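Local coordinates for 3-oxoacyl-[acyl-carrier-protein] synthase, mitochondrial (Arabidopsis thaliana, PDB 2IX4), which catalyses the condensation steps of mitochondrial fatty acid synthesis, extending acyl chains by two carbons taken from malonyl-ACP, at residues T12-G15 with T20-R23; R16-T21 with A96-R101; V65-G68 with E73-E76. One frame throughout, in Å; residues are numbered along the deposited sequence. Where two conformers were deposited one is given.

Contact 1. Residues T12-G15 with T20-R23; sequences TPLG and TTWR
A type I beta turn from T12 to G15 joins strand 3-12 to the short antiparallel strand 15-16, and T12, L14 and G15 of this beta hairpin meet T20 and T21 in the first turn of helix 18-26. The hairpin belongs to the N-terminal half of the thiolase-like fold. Across the contact T12 and T21 reach toward each other tip to tip, their hydroxyls hydrogen-bonded at 2.7 Å between T12 OG1 and T21 OG1; either could supply the proton, since T21 OG1 also has G17 O, in its own helix turn, as a possible hydrogen-bond partner.

The T12 hydroxyl has a second task. With chi1 at 70°, OG1 stands between the backbone N and the carbonyl carbon of its own residue, where it faces back over the turn and accepts the N-H of L14 (L14 N to T12 OG1 3.1 Å). This is an ST turn set inside the beta turn, and it probably helps hold the T12 side chain in this rotation. The backbone closes the hairpin through a pair of bonds, T12 N to G15 O and G15 N to T12 O.

Around this polar link, methyls and aliphatic carbons pack against backbone, much of it carbonyl oxygen. L14 leans on T21, its CB near the CA of T21 and its CD1 3.8 Å from T21 O. The methyl CG2 of T20, anti to the backbone N, lies 3.5 Å from L14 O and 4.1 Å from G15 CA; a beta carbon at G15 would collide with it, and the backbone angles of G15 also favour glycine. Helix 364-378 packs against the same two threonines, V367 touching T12 and F371 touching T21. T21 CG2 rests against the shared hydroxyl, 3.3 Å from T12 OG1.

Contact 2. Residues R16-T21 with A96-R101; sequences RGVETT and ADEALR
E98 reaches V18 with its CG anti to the backbone N (chi1 -176°) and the next torsion extended as well (chi2 -167°), a nearly straight arm that carries the carboxylate from helix 87-102 to the start of helix 18-26. There OE2 accepts the N-H of V18 through its syn lone pair, at 2.8 Å from V18 N and with an almost linear angle of 177°. V18 is the first residue of its helix and G17 the N-cap, so a glutamate from another helix takes up an amide of the opening turn; its negative charge probably also interacts favourably with the helix dipole. E98 OE2 is gripped a second time by a water, 2.7 Å away, which in turn accepts from E19 N. The other oxygen rests against the glycine, E98 OE1 lying 3.4 Å from G17 CA. V18 CG2 touches E98 OE2 at 3.4 Å. OE1 is bound in addition by the backbone N of M10, so the one side chain ties helix 87-102 to both strand 3-12 and helix 18-26. With the carboxylate removed, as by an alanine here, the V18 and M10 amides would probably both lose an acceptor and the bridging water one of its anchors. V18 itself lies on L8 and M10 of that strand, whereas A96 and A99 of helix 87-102 pack against strand 251-259.

Contact 3. Residues V65-G68 with E73-E76; sequences VPYG and EFDE
The ring of Y67 receives F74 on one face: F74 CD2 stands 3.6 Å above the plane, over the ring centre, in an edge-to-face (T-shaped) pair with planes 73° apart and centroids separated by 5.0 Å. At the edge of the tyrosine ring, near its plane, are V65 O and the carboxylate of E76, whose OE1 approaches Y67 CD1 at 3.4 Å. The motif beneath is a single beta bridge between Y67 and F74, formed where the loop from strand 61-63 to helix 76-79 folds back on itself.

Two backbone bonds make the bridge, F74 N to P66 O at 2.7 Å and G68 N to F74 O at 3.0 Å. Between them Y67 CA lies 3.1 Å from F74 O in a CA-H...O contact.

F74 places its CG anti to the backbone N (chi1 172°), which sends the side chain out beside that of Y67, so that the ring presents its edge to the tyrosine face. V65 crosses at the base of the phenylalanine, CG1 3.5 Å from F74 CB. Farther on, the rings of Y91 and W79 also meet F74, and the Y67 hydroxyl is hydrogen-bonded to that of Y91, anchoring the loop on helix 87-102. D75, the N-cap of helix 76-79, caps A77 N with OD1. E73 holds N70 N with OE2 inside the intervening loop, and E73 OE2 also lies 3.3 Å from G68 CA, where a beta carbon, were there one, would collide with that oxygen.

How the contacts relate
Contact 1 is the buried member of the set, contact 2 lies at the surface and contact 3 is partly buried. Contacts 1 and 2 hold the first turn of helix 18-26 to different elements, their segments overlapping at T20 and T21, which do the touching in contact 1 alone: paired hydroxyls and methyls fasten the turn to the hairpin, whereas a carboxylate and a water fasten it to helix 87-102. Contact 3, nested in the loop closed by contact 2, relies instead on aromatic rings and a backbone bridge. It joins the others directly: P66 packs on T12 and G15, and R16 NE probably bonds to E73 O. All three lie in the N-terminal domain, around the end of strand 3-12.

Contact 1. Residues T12-G15 with T20-R23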
loop_
_atom_site.group_PDB
_atom_site.type_symbol
_atom_site.label_atom_id
_atom_site.label_comp_id
_atom_site.label_asym_id
_atom_site.label_seq_id
_atom_site.Cartn_x
_atom_site.Cartn_y
_atom_site.Cartn_z
ATOM N N THR A 12 -14.822 10.899 11.562
ATOM C CA THR A 12 -15.803 10.179 10.735
ATOM C C THR A 12 -16.965 11.096 10.342
ATOM O O THR A 12 -17.052 12.224 10.839
ATOM C CB THR A 12 -16.378 8.938 11.480
ATOM O OG1 THR A 12 -17.220 9.366 12.560
ATOM C CG2 THR A 12 -15.270 8.035 12.016
ATOM N N PRO A 13 -17.863 10.621 9.450
ATOM C CA PRO A 13 -19.100 11.356 9.166
ATOM C C PRO A 13 -20.048 11.516 10.364
ATOM O O PRO A 13 -21.035 12.249 10.266
ATOM C CB PRO A 13 -19.760 10.514 8.067
ATOM C CG PRO A 13 -18.625 9.759 7.448
ATOM C CD PRO A 13 -17.765 9.411 8.611
ATOM N N LEU A 14 -19.755 10.835 11.470
ATOM C CA LEU A 14 -20.499 11.012 12.717
ATOM C C LEU A 14 -19.780 11.958 13.675
ATOM O O LEU A 14 -20.192 12.114 14.829
ATOM C CB LEU A 14 -20.757 9.664 13.401
ATOM C CG LEU A 14 -21.530 8.591 12.621
ATOM C CD1 LEU A 14 -21.567 7.290 13.409
ATOM C CD2 LEU A 14 -22.942 9.057 12.275
ATOM N N GLY A 15 -18.700 12.576 13.199
ATOM C CA GLY A 15 -17.989 13.589 13.975
ATOM C C GLY A 15 -16.496 13.362 14.108
ATOM O O GLY A 15 -15.983 12.282 13.808
ATOM N N THR A 20 -17.577 11.553 20.234
ATOM C CA THR A 20 -18.677 12.017 19.392
ATOM C C THR A 20 -19.167 10.942 18.412
ATOM O O THR A 20 -20.373 10.735 18.272
ATOM C CB THR A 20 -18.303 13.325 18.645
ATOM O OG1 THR A 20 -17.997 14.348 19.605
ATOM C CG2 THR A 20 -19.452 13.809 17.766
ATOM N N THR A 21 -18.232 10.265 17.749
ATOM C CA THR A 21 -18.566 9.211 16.783
ATOM C C THR A 21 -19.330 8.059 17.444
ATOM O O THR A 21 -20.412 7.688 16.987
ATOM C CB THR A 21 -17.301 8.682 16.060
ATOM O OG1 THR A 21 -16.751 9.721 15.242
ATOM C CG2 THR A 21 -17.626 7.472 15.178
ATOM N N TRP A 22 -18.764 7.516 18.523
ATOM C CA TRP A 22 -19.370 6.407 19.266
ATOM C C TRP A 22 -20.748 6.738 19.857
ATOM O O TRP A 22 -21.661 5.911 19.791
ATOM C CB TRP A 22 -18.421 5.918 20.369
ATOM C CG TRP A 22 -18.919 4.715 21.124
ATOM C CD1 TRP A 22 -19.357 4.685 22.416
ATOM C CD2 TRP A 22 -19.031 3.373 20.630
ATOM N NE1 TRP A 22 -19.731 3.408 22.759
ATOM C CE2 TRP A 22 -19.543 2.584 21.681
ATOM C CE3 TRP A 22 -18.746 2.762 19.400
ATOM C CZ2 TRP A 22 -19.774 1.210 21.544
ATOM C CZ3 TRP A 22 -18.979 1.397 19.261
ATOM C CH2 TRP A 22 -19.488 0.637 20.330
ATOM N N ARG A 23 -20.890 7.937 20.426
ATOM C CA ARG A 23 -22.161 8.367 21.013
ATOM C C ARG A 23 -23.261 8.408 19.955
ATOM O O ARG A 23 -24.343 7.857 20.156
ATOM C CB ARG A 23 -22.033 9.743 21.672
ATOM C CG ARG A 23 -22.973 9.947 22.854
ATOM C CD ARG A 23 -23.778 11.247 22.779
ATOM N NE ARG A 23 -23.019 12.395 22.278
ATOM C CZ ARG A 23 -23.355 13.117 21.211
ATOM N NH1 ARG A 23 -24.453 12.830 20.518
ATOM N NH2 ARG A 23 -22.596 14.140 20.840
#

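Contact 2. Residues R16-T21 with A96-R101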
loop_
_atom_site.group_PDB
_atom_site.type_symbol
_atom_site.label_atom_id
_atom_site.label_comp_id
_atom_site.label_asym_id
_atom_site.label_seq_id
_atom_site.Cartn_x
_atom_site.Cartn_y
_atom_site.Cartn_z
ATOM N N ARG A 16 -15.799 14.401 14.553
ATOM C CA ARG A 16 -14.382 14.301 14.853
ATOM C C ARG A 16 -14.228 13.883 16.308
ATOM O O ARG A 16 -14.789 14.518 17.205
ATOM C CB ARG A 16 -13.682 15.638 14.577
ATOM C CG ARG A 16 -12.177 15.658 14.847
ATOM C CD ARG A 16 -11.866 16.222 16.222
ATOM N NE ARG A 16 -12.443 17.554 16.386
ATOM C CZ ARG A 16 -12.571 18.190 17.545
ATOM N NH1 ARG A 16 -12.154 17.627 18.675
ATOM N NH2 ARG A 16 -13.114 19.396 17.573
ATOM N N GLY A 17 -13.475 12.809 16.537
ATOM C CA GLY A 17 -13.255 12.293 17.887
ATOM C C GLY A 17 -14.006 11.004 18.156
ATOM O O GLY A 17 -15.101 10.791 17.624
ATOM N N VAL A 18 -13.410 10.145 18.982
ATOM C CA VAL A 18 -14.009 8.861 19.370
ATOM C C VAL A 18 -15.325 9.057 20.133
ATOM O O VAL A 18 -16.331 8.427 19.806
ATOM C CB VAL A 18 -13.014 7.982 20.194
ATOM C CG1 VAL A 18 -13.704 6.748 20.762
ATOM C CG2 VAL A 18 -11.826 7.562 19.336
ATOM N N GLU A 19 -15.309 9.943 21.129
ATOM C CA GLU A 19 -16.486 10.222 21.959
ATOM C C GLU A 19 -17.716 10.559 21.108
ATOM O O GLU A 19 -18.758 9.910 21.236
ATOM C CB GLU A 19 -16.188 11.351 22.953
ATOM C CG GLU A 19 -17.177 11.467 24.122
ATOM C CD GLU A 19 -18.400 12.327 23.811
ATOM O OE1 GLU A 19 -18.256 13.366 23.123
ATOM O OE2 GLU A 19 -19.510 11.970 24.271
ATOM N N THR A 20 -17.577 11.553 20.234
ATOM C CA THR A 20 -18.677 12.017 19.392
ATOM C C THR A 20 -19.167 10.942 18.412
ATOM O O THR A 20 -20.373 10.735 18.272
ATOM C CB THR A 20 -18.303 13.325 18.645
ATOM O OG1 THR A 20 -17.997 14.348 19.605
ATOM C CG2 THR A 20 -19.452 13.809 17.766
ATOM N N THR A 21 -18.232 10.265 17.749
ATOM C CA THR A 21 -18.566 9.211 16.783
ATOM C C THR A 21 -19.330 8.059 17.444
ATOM O O THR A 21 -20.412 7.688 16.987
ATOM C CB THR A 21 -17.301 8.682 16.060
ATOM O OG1 THR A 21 -16.751 9.721 15.242
ATOM C CG2 THR A 21 -17.626 7.472 15.178
ATOM N N ALA A 96 -4.536 10.380 14.529
ATOM C CA ALA A 96 -3.322 9.903 15.189
ATOM C C ALA A 96 -3.017 10.716 16.437
ATOM O O ALA A 96 -2.597 10.159 17.450
ATOM C CB ALA A 96 -2.138 9.923 14.237
ATOM N N ASP A 97 -3.245 12.026 16.362
ATOM C CA ASP A 97 -3.024 12.918 17.499
ATOM C C ASP A 97 -3.942 12.588 18.673
ATOM O O ASP A 97 -3.516 12.627 19.833
ATOM C CB ASP A 97 -3.217 14.378 17.090
ATOM C CG ASP A 97 -2.683 15.346 18.130
ATOM O OD1 ASP A 97 -3.502 16.020 18.789
ATOM O OD2 ASP A 97 -1.444 15.414 18.300
ATOM N N GLU A 98 -5.201 12.279 18.370
ATOM C CA GLU A 98 -6.165 11.866 19.388
ATOM C C GLU A 98 -5.760 10.533 20.014
ATOM O O GLU A 98 -5.742 10.400 21.239
ATOM C CB GLU A 98 -7.580 11.769 18.803
ATOM C CG GLU A 98 -8.648 11.436 19.842
ATOM C CD GLU A 98 -9.988 11.033 19.242
ATOM O OE1 GLU A 98 -10.138 11.038 17.998
ATOM O OE2 GLU A 98 -10.898 10.712 20.032
ATOM N N ALA A 99 -5.437 9.555 19.164
ATOM C CA ALA A 99 -5.009 8.229 19.616
ATOM C C ALA A 99 -3.779 8.281 20.527
ATOM O O ALA A 99 -3.755 7.644 21.579
ATOM C CB ALA A 99 -4.756 7.312 18.419
ATOM N N LEU A 100 -2.768 9.048 20.122
ATOM C CA LEU A 100 -1.524 9.165 20.890
ATOM C C LEU A 100 -1.709 9.868 22.233
ATOM O O LEU A 100 -1.084 9.491 23.231
ATOM C CB LEU A 100 -0.434 9.855 20.060
ATOM C CG LEU A 100 0.159 9.016 18.920
ATOM C CD1 LEU A 100 0.812 9.911 17.881
ATOM C CD2 LEU A 100 1.151 7.980 19.449
ATOM N N ARG A 101 -2.563 10.887 22.258
ATOM C CA ARG A 101 -2.869 11.589 23.506
ATOM C C ARG A 101 -3.714 10.715 24.434
ATOM O O ARG A 101 -3.523 10.728 25.650
ATOM C CB ARG A 101 -3.530 12.940 23.228
ATOM C CG ARG A 101 -2.561 13.933 22.605
ATOM C CD ARG A 101 -3.162 15.305 22.384
ATOM N NE ARG A 101 -2.244 16.147 21.618
ATOM C CZ ARG A 101 -1.276 16.892 22.147
ATOM N NH1 ARG A 101 -1.089 16.935 23.462
ATOM N NH2 ARG A 101 -0.493 17.611 21.353
HETATM O O HOH W 1 -12.727 11.611 21.843
#

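Contact 3. Residues V65-G68 with E73-E76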
loop_
_atom_site.group_PDB
_atom_site.type_symbol
_atom_site.label_atom_id
_atom_site.label_comp_id
_atom_site.label_asym_id
_atom_site.label_seq_id
_atom_site.Cartn_x
_atom_site.Cartn_y
_atom_site.Cartn_z
ATOM N N VAL A 65 -17.278 14.042 6.592
ATOM C CA VAL A 65 -16.708 14.544 7.838
ATOM C C VAL A 65 -17.185 15.988 8.045
ATOM O O VAL A 65 -17.066 16.808 7.134
ATOM C CB VAL A 65 -15.160 14.501 7.797
ATOM C CG1 VAL A 65 -14.557 15.344 8.920
ATOM C CG2 VAL A 65 -14.660 13.061 7.856
ATOM N N PRO A 66 -17.743 16.297 9.234
ATOM C CA PRO A 66 -18.114 17.681 9.533
ATOM C C PRO A 66 -16.897 18.563 9.825
ATOM O O PRO A 66 -16.105 18.260 10.726
ATOM C CB PRO A 66 -19.004 17.550 10.775
ATOM C CG PRO A 66 -18.548 16.312 11.438
ATOM C CD PRO A 66 -18.073 15.385 10.347
ATOM N N TYR A 67 -16.759 19.639 9.055
ATOM C CA TYR A 67 -15.669 20.600 9.222
ATOM C C TYR A 67 -16.112 21.744 10.118
ATOM O O TYR A 67 -17.295 22.069 10.169
ATOM C CB TYR A 67 -15.245 21.168 7.863
ATOM C CG TYR A 67 -14.350 20.276 7.020
ATOM C CD1 TYR A 67 -13.183 20.780 6.446
ATOM C CD2 TYR A 67 -14.676 18.941 6.778
ATOM C CE1 TYR A 67 -12.360 19.974 5.663
ATOM C CE2 TYR A 67 -13.858 18.131 5.999
ATOM C CZ TYR A 67 -12.703 18.654 5.444
ATOM O OH TYR A 67 -11.890 17.854 4.671
ATOM N N GLY A 68 -15.163 22.358 10.817
ATOM C CA GLY A 68 -15.471 23.506 11.662
ATOM C C GLY A 68 -14.562 23.622 12.866
ATOM O O GLY A 68 -13.792 22.708 13.163
ATOM N N GLU A 73 -16.063 18.707 15.462
ATOM C CA GLU A 73 -15.830 19.083 14.062
ATOM C C GLU A 73 -14.345 19.040 13.690
ATOM O O GLU A 73 -13.476 19.270 14.537
ATOM C CB GLU A 73 -16.402 20.476 13.774
ATOM C CG GLU A 73 -17.914 20.579 13.955
ATOM C CD GLU A 73 -18.450 21.987 13.740
ATOM O OE1 GLU A 73 -19.606 22.109 13.293
ATOM O OE2 GLU A 73 -17.727 22.970 14.016
ATOM N N PHE A 74 -14.068 18.742 12.422
ATOM C CA PHE A 74 -12.700 18.686 11.909
ATOM C C PHE A 74 -12.259 20.064 11.418
ATOM O O PHE A 74 -12.815 20.588 10.453
ATOM C CB PHE A 74 -12.609 17.652 10.779
ATOM C CG PHE A 74 -11.293 17.649 10.053
ATOM C CD1 PHE A 74 -10.185 16.999 10.594
ATOM C CD2 PHE A 74 -11.163 18.283 8.815
ATOM C CE1 PHE A 74 -8.967 16.987 9.920
ATOM C CE2 PHE A 74 -9.950 18.281 8.136
ATOM C CZ PHE A 74 -8.848 17.630 8.687
ATOM N N ASP A 75 -11.258 20.640 12.081
ATOM C CA ASP A 75 -10.765 21.978 11.740
ATOM C C ASP A 75 -9.645 21.933 10.698
ATOM O O ASP A 75 -8.496 21.625 11.020
ATOM C CB ASP A 75 -10.293 22.712 13.004
ATOM C CG ASP A 75 -10.010 24.186 12.762
ATOM O OD1 ASP A 75 -10.265 24.690 11.646
ATOM O OD2 ASP A 75 -9.534 24.853 13.706
ATOM N N GLU A 76 -9.990 22.261 9.454
ATOM C CA GLU A 76 -9.025 22.274 8.343
ATOM C C GLU A 76 -7.877 23.272 8.552
ATOM O O GLU A 76 -6.788 23.085 8.016
ATOM C CB GLU A 76 -9.732 22.516 6.997
ATOM C CG GLU A 76 -10.179 23.966 6.713
ATOM C CD GLU A 76 -11.384 24.425 7.535
ATOM O OE1 GLU A 76 -12.093 23.572 8.117
ATOM O OE2 GLU A 76 -11.627 25.651 7.596
#